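Local structure of SnoK (Streptomyces nogalater, 5EPA) at residues D134-L139 with E176-H181; N142-T147 with A243-R248. The protein acts as a non-heme iron, 2-oxoglutarate-dependent carbocyclase in the biosynthesis of nogalamycin. All blocks are in the same frame, centred on the assembly; numbering follows the deposited sequence.

In the fold
Interaction 1 ties the loop that follows strand 130-133 of the four-stranded sheet, and carries the iron ligand D135, to the long loop between strand 164-166 and helix 191-194. Interaction 2 lies about 13 Å away, centre to centre, and joins the 142-147 loop to the chain beyond strand 233-242 of the large sheet. Both are partly buried, but interaction 1 has no exposed residue among those that touch, whereas E143 and D244 lie exposed in interaction 2. Waters and charges bridge the first; a backbone bond and an amide serve the second. They meet where the ring of H181 packs on R248 and L139 on L144.

Interaction 1 (D134-L139 with E176-H181); sequences DDETGL and EDRQEH. With FE (Fe (III) ion), chain G; AKG (2-oxoglutaric acid), chain H.
D134 OD2 takes a hydrogen from each of two waters that link it to 176-181: water 1, 2.7 Å from D134 OD2, accepts from Q179 N, and water 2 accepts from E180 N. Water 2 also donates to E136 OE1 at 2.8 Å, so it joins two carboxylates of 134-139 to E180 N; R173 forms a salt bridge with D134 OD2. D134 OD1 accepts from T137 N at 2.9 Å, met nearly along its C-O axis, which makes an Asx motif that closes the turn. A short carboxylate suits this place, one oxygen folding back, the other facing the waters. In the double-stranded beta-helix (cupin) fold, the turn overlaps the His-X-Asp motif, D134 being its middle residue: D135 OD1 binds the iron at 1.9 Å, with H133 and H222 completing the facial triad. The first torsion of E136 (chi1 175°) swings CG away from the backbone N, and the extended chain brings E136 OE1 to R178 NH1 in a long salt bridge of 3.7 Å, the carboxylate and guanidinium planes 46° apart; E136 OE2 forms a salt bridge with R219. R178 NH1 also forms a salt bridge with E180 OE2 at 2.8 Å, its hydrogen bond weak. Elsewhere T137 CG2 lies 3.9 Å from Q179 OE1, the side chains crossing at about a right angle, and T137 CA directs its hydrogen at E180 O, 3.4 Å away.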
ATOM      1  N   ASP A 134      -9.755   3.766   2.536  1.00 22.05           N
ATOM      2  CA  ASP A 134      -9.027   2.706   3.212  1.00 21.92           C
ATOM      3  C   ASP A 134      -8.876   1.553   2.221  1.00 22.22           C
ATOM      4  O   ASP A 134      -9.512   1.542   1.176  1.00 21.91           O
ATOM      5  CB  ASP A 134      -9.672   2.248   4.498  1.00 22.71           C
ATOM      6  CG  ASP A 134     -11.053   1.567   4.302  1.00 23.61           C
ATOM      7  OD1 ASP A 134     -11.240   0.779   3.349  1.00 23.19           O
ATOM      8  OD2 ASP A 134     -11.945   1.822   5.159  1.00 24.87           O
ATOM      9  N   ASP A 135      -7.943   0.658   2.485  1.00 22.71           N
ATOM     10  CA  ASP A 135      -7.582  -0.349   1.474  1.00 23.58           C
ATOM     11  C   ASP A 135      -8.536  -1.525   1.538  1.00 24.81           C
ATOM     12  O   ASP A 135      -8.841  -2.127   0.526  1.00 25.45           O
ATOM     13  CB  ASP A 135      -6.154  -0.791   1.671  1.00 23.25           C
ATOM     14  CG  ASP A 135      -5.131   0.278   1.280  1.00 22.60           C
ATOM     15  OD1 ASP A 135      -5.329   1.152   0.361  1.00 24.38           O
ATOM     16  OD2 ASP A 135      -4.078   0.210   1.944  1.00 21.35           O
ATOM     17  N   GLU A 136      -9.019  -1.825   2.741  1.00 26.18           N
ATOM     18  CA  GLU A 136      -9.957  -2.898   2.960  1.00 28.08           C
ATOM     19  C   GLU A 136     -11.119  -2.835   1.993  1.00 27.74           C
ATOM     20  O   GLU A 136     -11.577  -3.854   1.467  1.00 28.99           O
ATOM     21  CB  GLU A 136     -10.438  -2.857   4.426  1.00 30.68           C
ATOM     22  CG  GLU A 136     -11.516  -3.842   4.802  1.00 34.32           C
ATOM     23  CD  GLU A 136     -11.925  -3.730   6.277  1.00 38.67           C
ATOM     24  OE1 GLU A 136     -12.480  -2.674   6.716  1.00 41.08           O
ATOM     25  OE2 GLU A 136     -11.662  -4.719   7.020  1.00 41.71           O
ATOM     26  N   THR A 137     -11.620  -1.651   1.778  1.00 26.90           N
ATOM     27  CA  THR A 137     -12.811  -1.459   0.968  1.00 27.65           C
ATOM     28  C   THR A 137     -12.643  -2.014  -0.462  1.00 27.79           C
ATOM     29  O   THR A 137     -13.556  -2.595  -1.036  1.00 28.16           O
ATOM     30  CB  THR A 137     -13.134   0.046   0.912  1.00 28.36           C
ATOM     31  OG1 THR A 137     -13.422   0.536   2.257  1.00 29.59           O
ATOM     32  CG2 THR A 137     -14.300   0.331   0.014  1.00 28.53           C
ATOM     33  N   GLY A 138     -11.456  -1.822  -1.027  1.00 26.91           N
ATOM     34  CA  GLY A 138     -11.140  -2.291  -2.369  1.00 26.45           C
ATOM     35  C   GLY A 138     -10.381  -3.617  -2.519  1.00 25.92           C
ATOM     36  O   GLY A 138     -10.008  -3.990  -3.632  1.00 26.64           O
ATOM     37  N   LEU A 139     -10.151  -4.333  -1.422  1.00 25.37           N
ATOM     38  CA  LEU A 139      -9.522  -5.656  -1.472  1.00 25.18           C
ATOM     39  C   LEU A 139     -10.573  -6.730  -1.610  1.00 25.52           C
ATOM     40  O   LEU A 139     -11.543  -6.747  -0.865  1.00 26.45           O
ATOM     41  CB  LEU A 139      -8.712  -5.925  -0.214  1.00 25.32           C
ATOM     42  CG  LEU A 139      -7.368  -5.172  -0.141  1.00 24.72           C
ATOM     43  CD1 LEU A 139      -6.789  -5.275   1.253  1.00 24.92           C
ATOM     44  CD2 LEU A 139      -6.342  -5.661  -1.145  1.00 24.02           C
ATOM     45  N   GLU A 176     -20.023   0.852  11.894  1.00 45.49           N
ATOM     46  CA  GLU A 176     -20.894   1.860  11.294  1.00 45.91           C
ATOM     47  C   GLU A 176     -20.135   3.017  10.593  1.00 42.29           C
ATOM     48  O   GLU A 176     -20.738   3.752   9.810  1.00 42.64           O
ATOM     49  CB  GLU A 176     -21.874   2.442  12.331  1.00 48.14           C
ATOM     50  CG  GLU A 176     -21.173   3.269  13.483  1.00 50.76           C
ATOM     51  CD  GLU A 176     -21.136   2.610  14.871  1.00 52.98           C
ATOM     52  OE1 GLU A 176     -21.016   1.346  14.925  1.00 53.63           O
ATOM     53  OE2 GLU A 176     -21.190   3.374  15.896  1.00 52.08           O
ATOM     54  N   ASP A 177     -18.859   3.198  10.928  1.00 38.64           N
ATOM     55  CA  ASP A 177     -18.020   4.248  10.357  1.00 36.53           C
ATOM     56  C   ASP A 177     -17.059   3.729   9.265  1.00 35.67           C
ATOM     57  O   ASP A 177     -16.184   4.439   8.831  1.00 35.42           O
ATOM     58  CB  ASP A 177     -17.220   4.913  11.467  1.00 35.48           C
ATOM     59  CG  ASP A 177     -18.090   5.734  12.420  1.00 36.06           C
ATOM     60  OD1 ASP A 177     -19.107   6.288  11.984  1.00 36.13           O
ATOM     61  OD2 ASP A 177     -17.760   5.820  13.612  1.00 35.72           O
ATOM     62  N   ARG A 178     -17.250   2.497   8.838  1.00 36.26           N
ATOM     63  CA  ARG A 178     -16.417   1.868   7.816  1.00 37.31           C
ATOM     64  C   ARG A 178     -17.246   1.405   6.647  1.00 36.66           C
ATOM     65  O   ARG A 178     -18.371   0.949   6.811  1.00 36.27           O
ATOM     66  CB  ARG A 178     -15.799   0.608   8.343  1.00 38.84           C
ATOM     67  CG  ARG A 178     -14.691   0.857   9.295  1.00 41.12           C
ATOM     68  CD  ARG A 178     -13.924  -0.421   9.495  1.00 44.47           C
ATOM     69  NE  ARG A 178     -14.482  -1.176  10.614  1.00 48.62           N
ATOM     70  CZ  ARG A 178     -14.999  -2.399  10.555  1.00 51.20           C
ATOM     71  NH1 ARG A 178     -15.049  -3.069   9.402  1.00 51.03           N
ATOM     72  NH2 ARG A 178     -15.476  -2.964  11.670  1.00 52.04           N
ATOM     73  N   GLN A 179     -16.708   1.546   5.456  1.00 35.52           N
ATOM     74  CA  GLN A 179     -17.413   1.020   4.313  1.00 37.56           C
ATOM     75  C   GLN A 179     -17.269  -0.519   4.179  1.00 38.68           C
ATOM     76  O   GLN A 179     -18.226  -1.188   3.811  1.00 38.28           O
ATOM     77  CB  GLN A 179     -16.977   1.696   3.048  1.00 37.29           C
ATOM     78  CG  GLN A 179     -17.805   1.240   1.859  1.00 37.86           C
ATOM     79  CD  GLN A 179     -17.789   2.225   0.738  1.00 38.85           C
ATOM     80  OE1 GLN A 179     -16.921   3.106   0.678  1.00 37.26           O
ATOM     81  NE2 GLN A 179     -18.720   2.067  -0.208  1.00 40.59           N
ATOM     82  N   GLU A 180     -16.087  -1.044   4.513  1.00 39.71           N
ATOM     83  CA  GLU A 180     -15.702  -2.491   4.367  1.00 43.47           C
ATOM     84  C   GLU A 180     -15.451  -3.115   3.002  1.00 43.30           C
ATOM     85  O   GLU A 180     -14.449  -3.823   2.857  1.00 41.78           O
ATOM     86  CB  GLU A 180     -16.699  -3.486   4.990  1.00 47.76           C
ATOM     87  CG  GLU A 180     -16.830  -3.359   6.517  1.00 53.19           C
ATOM     88  CD  GLU A 180     -17.109  -4.694   7.214  1.00 57.62           C
ATOM     89  OE1 GLU A 180     -17.219  -5.760   6.540  1.00 62.12           O
ATOM     90  OE2 GLU A 180     -17.203  -4.674   8.463  1.00 60.42           O
ATOM     91  N   HIS A 181     -16.410  -3.019   2.080  1.00 42.04           N
ATOM     92  CA  HIS A 181     -16.295  -3.753   0.865  1.00 42.29           C
ATOM     93  C   HIS A 181     -17.140  -3.217  -0.240  1.00 42.09           C
ATOM     94  O   HIS A 181     -18.331  -3.029  -0.039  1.00 46.92           O
ATOM     95  CB  HIS A 181     -16.629  -5.219   1.048  1.00 44.48           C
ATOM     96  CG  HIS A 181     -16.258  -6.063  -0.141  1.00 46.25           C
ATOM     97  ND1 HIS A 181     -14.940  -6.323  -0.483  1.00 44.93           N
ATOM     98  CD2 HIS A 181     -17.022  -6.707  -1.058  1.00 45.74           C
ATOM     99  CE1 HIS A 181     -14.909  -7.097  -1.553  1.00 45.06           C
ATOM    100  NE2 HIS A 181     -16.158  -7.341  -1.923  1.00 46.40           N
TER
HETATM  101 FE    FE G 300      -4.501   2.701  -0.435  1.00 25.06          FE
HETATM  102  C1  AKG H 301      -1.750   2.584  -0.863  1.00 13.40           C
HETATM  103  O1  AKG H 301      -0.550   2.209  -0.850  1.00 14.55           O
HETATM  104  O2  AKG H 301      -2.721   1.988  -0.326  1.00 14.12           O
HETATM  105  C2  AKG H 301      -2.116   3.804  -1.577  1.00 13.68           C
HETATM  106  O5  AKG H 301      -3.305   4.079  -1.517  1.00 16.29           O
HETATM  107  C3  AKG H 301      -1.085   4.625  -2.310  1.00 13.19           C
HETATM  108  C4  AKG H 301      -1.613   5.758  -3.194  1.00 12.89           C
HETATM  109  C5  AKG H 301      -0.442   6.542  -3.816  1.00 13.44           C
HETATM  110  O3  AKG H 301       0.711   6.021  -3.962  1.00 13.85           O
HETATM  111  O4  AKG H 301      -0.614   7.705  -4.190  1.00 12.22           O
HETATM  112  O   HOH W   1     -14.275   3.150   5.009  1.00 26.30           O
HETATM  113  O   HOH W   2     -13.545  -0.298   5.678  1.00 31.25           O
HETATM  114  O   HOH W   3      -4.724   1.571  -2.265  1.00 20.97           O

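Interaction 2 (N142-T147 with A243-R248); sequences NELSAT and ADATYR
The one sound hydrogen bond between these segments joins main chains: N142 N donates to T246 O at 3.0 Å, with an N-H...O angle of 163° and the donor tilted 33° from the carbonyl plane. It lies in a short, loosely bonded antiparallel pairing of 141-142 with 246-247. A second, weak bond comes from the side chain, N142 ND2 to T246 OG1 at 3.4 Å. The T246 hydroxyl stands between its own backbone N and carbonyl carbon (chi1 62°), where it also lies 3.4 Å from N142 CB. Van der Waals contact is made chiefly by R248, whose side chain, extended from CG to NE, crosses that of N142 at about a right angle; R248 CD comes 3.3 Å from N142 OD1. L144 CD2 only grazes A245 CB at 4.5 Å. Asparagine suits its place because the short amide offers an N-H to the threonine and an oxygen to the arginine's methylenes. An alanine here would remove the amide, which is likely to cost T246 OG1 its weak donor and open a gap beside the R248 chain. With no salt bridge across it, the contact relies on one main-chain bond and close amide packing.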
ATOM      1  N   ASN A 142     -12.134 -11.738   2.100  1.00 37.06           N
ATOM      2  CA  ASN A 142     -12.828 -11.869   3.354  1.00 41.01           C
ATOM      3  C   ASN A 142     -11.782 -12.012   4.391  1.00 43.89           C
ATOM      4  O   ASN A 142     -10.609 -12.289   4.091  1.00 43.45           O
ATOM      5  CB  ASN A 142     -13.611 -13.150   3.487  1.00 41.95           C
ATOM      6  CG  ASN A 142     -14.820 -13.164   2.622  1.00 44.00           C
ATOM      7  OD1 ASN A 142     -15.630 -12.253   2.702  1.00 43.44           O
ATOM      8  ND2 ASN A 142     -14.988 -14.239   1.812  1.00 46.58           N
ATOM      9  N   GLU A 143     -12.216 -11.855   5.630  1.00 46.87           N
ATOM     10  CA  GLU A 143     -11.448 -12.402   6.734  1.00 48.32           C
ATOM     11  C   GLU A 143     -10.241 -11.517   7.058  1.00 45.82           C
ATOM     12  O   GLU A 143      -9.134 -11.994   7.431  1.00 43.59           O
ATOM     13  CB  GLU A 143     -11.059 -13.851   6.401  1.00 51.40           C
ATOM     14  CG  GLU A 143     -11.216 -14.684   7.608  1.00 53.79           C
ATOM     15  CD  GLU A 143     -12.658 -14.801   8.058  1.00 57.43           C
ATOM     16  OE1 GLU A 143     -13.581 -15.052   7.240  1.00 55.44           O
ATOM     17  OE2 GLU A 143     -12.865 -14.647   9.278  1.00 64.52           O
ATOM     18  N   LEU A 144     -10.450 -10.205   6.919  1.00 43.97           N
ATOM     19  CA  LEU A 144      -9.303  -9.320   7.221  1.00 41.94           C
ATOM     20  C   LEU A 144      -9.247  -8.886   8.639  1.00 42.79           C
ATOM     21  O   LEU A 144     -10.249  -8.470   9.240  1.00 44.82           O
ATOM     22  CB  LEU A 144      -9.018  -8.114   6.301  1.00 40.04           C
ATOM     23  CG  LEU A 144      -9.152  -8.509   4.840  1.00 39.56           C
ATOM     24  CD1 LEU A 144      -8.811  -7.338   3.949  1.00 38.79           C
ATOM     25  CD2 LEU A 144      -8.270  -9.708   4.525  1.00 38.48           C
ATOM     26  N   SER A 145      -8.023  -8.937   9.139  1.00 39.92           N
ATOM     27  CA  SER A 145      -7.761  -8.612  10.498  1.00 39.24           C
ATOM     28  C   SER A 145      -6.479  -7.789  10.604  1.00 36.33           C
ATOM     29  O   SER A 145      -6.523  -6.634  11.008  1.00 36.21           O
ATOM     30  CB  SER A 145      -7.682  -9.912  11.270  1.00 40.59           C
ATOM     31  OG  SER A 145      -7.421  -9.671  12.627  1.00 43.70           O
ATOM     32  N   ALA A 146      -5.350  -8.376  10.234  1.00 32.85           N
ATOM     33  CA  ALA A 146      -4.068  -7.726  10.416  1.00 30.98           C
ATOM     34  C   ALA A 146      -3.458  -7.297   9.109  1.00 29.24           C
ATOM     35  O   ALA A 146      -2.315  -6.877   9.068  1.00 29.46           O
ATOM     36  CB  ALA A 146      -3.129  -8.662  11.150  1.00 32.50           C
ATOM     37  N   THR A 147      -4.202  -7.442   8.017  1.00 28.04           N
ATOM     38  CA  THR A 147      -3.712  -7.045   6.715  1.00 27.00           C
ATOM     39  C   THR A 147      -3.180  -5.600   6.747  1.00 26.68           C
ATOM     40  O   THR A 147      -3.849  -4.683   7.263  1.00 26.72           O
ATOM     41  CB  THR A 147      -4.795  -7.203   5.647  1.00 26.65           C
ATOM     42  OG1 THR A 147      -5.095  -8.580   5.479  1.00 27.38           O
ATOM     43  CG2 THR A 147      -4.370  -6.660   4.297  1.00 25.66           C
ATOM     44  N   ALA A 243      -2.676 -14.581   6.519  1.00 29.77           N
ATOM     45  CA  ALA A 243      -2.253 -15.820   5.860  1.00 30.62           C
ATOM     46  C   ALA A 243      -3.382 -16.798   5.512  1.00 32.19           C
ATOM     47  O   ALA A 243      -3.179 -17.739   4.736  1.00 32.46           O
ATOM     48  CB  ALA A 243      -1.203 -16.514   6.690  1.00 31.31           C
ATOM     49  N   ASP A 244      -4.552 -16.597   6.100  1.00 33.33           N
ATOM     50  CA  ASP A 244      -5.722 -17.457   5.851  1.00 34.89           C
ATOM     51  C   ASP A 244      -6.814 -16.674   5.119  1.00 33.74           C
ATOM     52  O   ASP A 244      -7.965 -17.091   5.083  1.00 36.17           O
ATOM     53  CB  ASP A 244      -6.271 -18.038   7.169  1.00 37.63           C
ATOM     54  CG  ASP A 244      -6.788 -16.946   8.144  1.00 39.63           C
ATOM     55  OD1 ASP A 244      -6.704 -15.724   7.872  1.00 39.27           O
ATOM     56  OD2 ASP A 244      -7.325 -17.308   9.216  1.00 44.49           O
ATOM     57  N   ALA A 245      -6.454 -15.576   4.475  1.00 31.29           N
ATOM     58  CA  ALA A 245      -7.405 -14.816   3.652  1.00 29.80           C
ATOM     59  C   ALA A 245      -8.034 -15.610   2.527  1.00 29.66           C
ATOM     60  O   ALA A 245      -7.385 -16.462   1.920  1.00 30.91           O
ATOM     61  CB  ALA A 245      -6.732 -13.619   3.055  1.00 28.54           C
ATOM     62  N   THR A 246      -9.318 -15.351   2.283  1.00 29.22           N
ATOM     63  CA  THR A 246     -10.074 -16.014   1.235  1.00 29.12           C
ATOM     64  C   THR A 246     -10.648 -15.021   0.248  1.00 28.38           C
ATOM     65  O   THR A 246     -10.709 -13.804   0.540  1.00 26.96           O
ATOM     66  CB  THR A 246     -11.227 -16.846   1.790  1.00 30.75           C
ATOM     67  OG1 THR A 246     -12.148 -16.009   2.476  1.00 30.90           O
ATOM     68  CG2 THR A 246     -10.721 -17.954   2.730  1.00 31.66           C
ATOM     69  N   TYR A 247     -11.079 -15.533  -0.919  1.00 28.46           N
ATOM     70  CA  TYR A 247     -11.519 -14.689  -2.045  1.00 28.21           C
ATOM     71  C   TYR A 247     -12.985 -14.219  -1.902  1.00 29.50           C
ATOM     72  O   TYR A 247     -13.881 -14.972  -1.534  1.00 29.78           O
ATOM     73  CB  TYR A 247     -11.346 -15.404  -3.376  1.00 28.32           C
ATOM     74  CG  TYR A 247     -12.028 -14.737  -4.526  1.00 27.92           C
ATOM     75  CD1 TYR A 247     -11.827 -13.394  -4.799  1.00 27.24           C
ATOM     76  CD2 TYR A 247     -12.909 -15.432  -5.318  1.00 29.00           C
ATOM     77  CE1 TYR A 247     -12.491 -12.766  -5.836  1.00 27.14           C
ATOM     78  CE2 TYR A 247     -13.567 -14.828  -6.367  1.00 29.15           C
ATOM     79  CZ  TYR A 247     -13.365 -13.490  -6.606  1.00 28.34           C
ATOM     80  OH  TYR A 247     -14.014 -12.922  -7.668  1.00 29.03           O
ATOM     81  N   ARG A 248     -13.162 -12.922  -2.087  1.00 30.16           N
ATOM     82  CA  ARG A 248     -14.492 -12.302  -2.028  1.00 32.23           C
ATOM     83  C   ARG A 248     -14.691 -11.406  -3.231  1.00 30.57           C
ATOM     84  O   ARG A 248     -13.925 -10.438  -3.377  1.00 29.72           O
ATOM     85  CB  ARG A 248     -14.629 -11.439  -0.754  1.00 33.63           C
ATOM     86  CG  ARG A 248     -16.024 -10.905  -0.575  1.00 36.16           C
ATOM     87  CD  ARG A 248     -16.091  -9.862   0.524  1.00 38.04           C
ATOM     88  NE  ARG A 248     -17.474  -9.449   0.733  1.00 41.85           N
ATOM     89  CZ  ARG A 248     -17.902  -8.730   1.770  1.00 46.26           C
ATOM     90  NH1 ARG A 248     -17.047  -8.247   2.683  1.00 45.04           N
ATOM     91  NH2 ARG A 248     -19.206  -8.465   1.864  1.00 49.75           N
TER